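Local structure of 39 kDa initiator binding protein (Trichomonas vaginalis, 1PP7) at residues C[37-45]-C[57-65]. The protein binds the initiator element of core promoters, here that of the ferredoxin gene, and is probably involved in starting transcription. Numbering follows the deposited sequence.
Sequences KLHMLLTYL and LSWISDTEF. With ZN (zinc ion), chain I.
In the winged-helix-like core of the initiator-binding domain, Leu42 and its neighbours on helix 34-45 pack against strand 57-59 and Phe65 of the next strand; the axes of 37-45 and 57-59 cross at -76°, 7.6 Å apart at closest approach. No direct hydrogen bond joins the segments, so apolar contact does. Leu42 meets three residues: its methyl CD1 touches Leu57 CG at 3.6 Å, CD2 makes a CH-pi contact over the centre of the Phe65 ring, 12° off its normal, and the branch carbon CG makes another over one face of the Trp59 indole, 4.0 Å from the five-membered ring centroid. With its CG anti to the backbone N (chi1 -172°), Leu57 puts CD2 against Leu38 CD2 (3.5 Å) and Leu41 CD1, while Leu45 CD1 packs on its CB. At the polar flank a water accepts from Trp59 NE1 (3.1 Å) and donates to Thr43 OG1, which also bonds His39 O. His39 ND1 binds the zinc ion at 2.1 Å, and its NE2, hydrogen-bonded to Thr111 O, lies at the indole edge, 3.9 Å from Trp59 CZ2. A helix thus lies across the sheet's edge strand, as in winged-helix domains, in keeping with the family's place among helix-turn-helix proteins.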
# COMPACT_ATOMS: atom_id res chain seq x y z
N LYS C 37 1.29 -3.62 6.24
CA LYS C 37 0.29 -4.01 5.26
C LYS C 37 0.72 -3.34 3.93
O LYS C 37 0.75 -4.00 2.89
CB LYS C 37 -1.11 -3.56 5.67
CG LYS C 37 -1.58 -4.30 6.91
CD LYS C 37 -2.78 -3.65 7.54
CE LYS C 37 -3.71 -4.71 8.09
NZ LYS C 37 -4.78 -4.15 9.04
N LEU C 38 1.08 -2.05 3.96
CA LEU C 38 1.50 -1.40 2.72
C LEU C 38 2.68 -2.15 2.18
O LEU C 38 2.74 -2.44 0.99
CB LEU C 38 1.94 0.05 2.93
CG LEU C 38 1.21 1.12 2.12
CD1 LEU C 38 2.01 2.43 2.14
CD2 LEU C 38 0.95 0.60 0.69
N HIS C 39 3.60 -2.49 3.08
CA HIS C 39 4.82 -3.14 2.70
C HIS C 39 4.60 -4.51 2.11
O HIS C 39 5.22 -4.86 1.09
CB HIS C 39 5.84 -3.18 3.86
CG HIS C 39 7.26 -3.24 3.41
ND1 HIS C 39 7.94 -4.43 3.24
CD2 HIS C 39 8.09 -2.27 2.95
CE1 HIS C 39 9.13 -4.20 2.69
NE2 HIS C 39 9.25 -2.89 2.51
N MET C 40 3.75 -5.32 2.73
CA MET C 40 3.51 -6.65 2.14
C MET C 40 2.85 -6.50 0.79
O MET C 40 3.05 -7.31 -0.05
CB MET C 40 2.58 -7.49 2.98
CG MET C 40 3.16 -7.82 4.31
SD MET C 40 1.95 -8.74 5.32
CE MET C 40 1.64 -7.61 6.79
N LEU C 41 2.04 -5.46 0.61
CA LEU C 41 1.31 -5.25 -0.61
C LEU C 41 2.28 -4.92 -1.73
O LEU C 41 2.27 -5.52 -2.77
CB LEU C 41 0.34 -4.08 -0.45
CG LEU C 41 -1.08 -4.36 -0.89
CD1 LEU C 41 -1.68 -3.14 -1.57
CD2 LEU C 41 -1.07 -5.54 -1.84
N LEU C 42 3.12 -3.95 -1.44
CA LEU C 42 4.17 -3.45 -2.29
C LEU C 42 5.08 -4.62 -2.68
O LEU C 42 5.37 -4.86 -3.87
CB LEU C 42 4.91 -2.43 -1.46
CG LEU C 42 5.37 -1.06 -1.93
CD1 LEU C 42 4.84 -0.66 -3.26
CD2 LEU C 42 5.01 -0.10 -0.84
N THR C 43 5.51 -5.37 -1.67
CA THR C 43 6.37 -6.51 -1.88
C THR C 43 5.71 -7.49 -2.84
O THR C 43 6.34 -7.97 -3.82
CB THR C 43 6.67 -7.22 -0.56
OG1 THR C 43 7.46 -6.36 0.28
CG2 THR C 43 7.47 -8.51 -0.82
N TYR C 44 4.44 -7.79 -2.61
CA TYR C 44 3.83 -8.74 -3.50
C TYR C 44 3.53 -8.21 -4.90
O TYR C 44 3.66 -8.93 -5.89
CB TYR C 44 2.56 -9.34 -2.87
CG TYR C 44 1.71 -10.06 -3.88
CD1 TYR C 44 0.70 -9.37 -4.57
CD2 TYR C 44 1.92 -11.43 -4.19
CE1 TYR C 44 -0.09 -10.02 -5.53
CE2 TYR C 44 1.13 -12.09 -5.16
CZ TYR C 44 0.12 -11.38 -5.83
OH TYR C 44 -0.69 -11.98 -6.78
N LEU C 45 3.12 -6.96 -5.02
CA LEU C 45 2.82 -6.53 -6.35
C LEU C 45 4.08 -6.58 -7.20
O LEU C 45 4.00 -6.76 -8.40
CB LEU C 45 2.18 -5.14 -6.30
CG LEU C 45 0.76 -5.15 -5.76
CD1 LEU C 45 0.31 -3.71 -5.62
CD2 LEU C 45 -0.20 -5.92 -6.70
N LEU C 57 0.65 0.59 -7.33
CA LEU C 57 1.42 0.56 -6.11
C LEU C 57 2.70 -0.17 -6.46
O LEU C 57 2.71 -1.39 -6.54
CB LEU C 57 0.67 -0.20 -5.02
CG LEU C 57 1.31 -0.12 -3.65
CD1 LEU C 57 1.68 1.32 -3.41
CD2 LEU C 57 0.36 -0.67 -2.56
N SER C 58 3.78 0.60 -6.71
CA SER C 58 5.09 0.04 -7.06
C SER C 58 6.32 0.90 -6.71
O SER C 58 6.25 2.12 -6.64
CB SER C 58 5.14 -0.35 -8.56
OG SER C 58 4.74 0.69 -9.41
N TRP C 59 7.44 0.24 -6.46
CA TRP C 59 8.67 0.98 -6.15
C TRP C 59 9.22 1.63 -7.42
O TRP C 59 9.21 1.04 -8.52
CB TRP C 59 9.75 0.05 -5.61
CG TRP C 59 9.41 -0.59 -4.28
CD1 TRP C 59 9.04 -1.90 -4.07
CD2 TRP C 59 9.47 0.02 -2.98
NE1 TRP C 59 8.87 -2.12 -2.73
CE2 TRP C 59 9.12 -0.96 -2.04
CE3 TRP C 59 9.78 1.31 -2.53
CZ2 TRP C 59 9.07 -0.70 -0.69
CZ3 TRP C 59 9.74 1.57 -1.18
CH2 TRP C 59 9.38 0.57 -0.27
N ILE C 60 9.70 2.84 -7.29
CA ILE C 60 10.32 3.49 -8.44
C ILE C 60 11.86 3.48 -8.15
O ILE C 60 12.68 3.68 -9.03
CB ILE C 60 9.70 4.91 -8.67
CG1 ILE C 60 9.97 5.81 -7.48
CG2 ILE C 60 8.17 4.77 -8.85
CD1 ILE C 60 9.16 7.08 -7.55
N SER C 61 12.24 3.21 -6.90
CA SER C 61 13.65 3.10 -6.55
C SER C 61 13.73 2.26 -5.27
O SER C 61 12.69 1.75 -4.81
CB SER C 61 14.28 4.48 -6.33
OG SER C 61 13.75 5.14 -5.21
N ASP C 62 14.92 2.08 -4.71
CA ASP C 62 15.07 1.31 -3.47
C ASP C 62 14.27 1.99 -2.35
O ASP C 62 13.88 1.34 -1.35
CB ASP C 62 16.54 1.24 -3.00
CG ASP C 62 17.35 0.10 -3.65
OD1 ASP C 62 16.75 -0.95 -4.05
OD2 ASP C 62 18.60 0.25 -3.74
N THR C 63 13.98 3.28 -2.52
CA THR C 63 13.30 4.04 -1.46
C THR C 63 12.03 4.87 -1.70
O THR C 63 11.53 5.51 -0.79
CB THR C 63 14.31 4.97 -0.78
OG1 THR C 63 14.81 5.89 -1.75
CG2 THR C 63 15.47 4.19 -0.23
N GLU C 64 11.52 4.88 -2.92
CA GLU C 64 10.34 5.67 -3.19
C GLU C 64 9.37 4.76 -3.91
O GLU C 64 9.77 3.85 -4.63
CB GLU C 64 10.73 6.89 -4.07
CG GLU C 64 11.99 7.61 -3.52
CD GLU C 64 12.29 9.01 -4.13
OE1 GLU C 64 13.28 9.66 -3.65
OE2 GLU C 64 11.55 9.48 -5.06
N PHE C 65 8.08 5.01 -3.73
CA PHE C 65 7.05 4.23 -4.41
C PHE C 65 6.00 5.22 -4.87
O PHE C 65 5.93 6.36 -4.41
CB PHE C 65 6.39 3.15 -3.49
CG PHE C 65 5.69 3.69 -2.24
CD1 PHE C 65 6.42 3.92 -1.04
CD2 PHE C 65 4.30 3.83 -2.21
CE1 PHE C 65 5.79 4.28 0.14
CE2 PHE C 65 3.64 4.19 -1.02
CZ PHE C 65 4.39 4.41 0.16
ZN ZN I . 7.70 -6.26 4.15
O HOH W 1 9.19 -4.73 -1.01
O HOH W 2 7.15 -7.95 2.67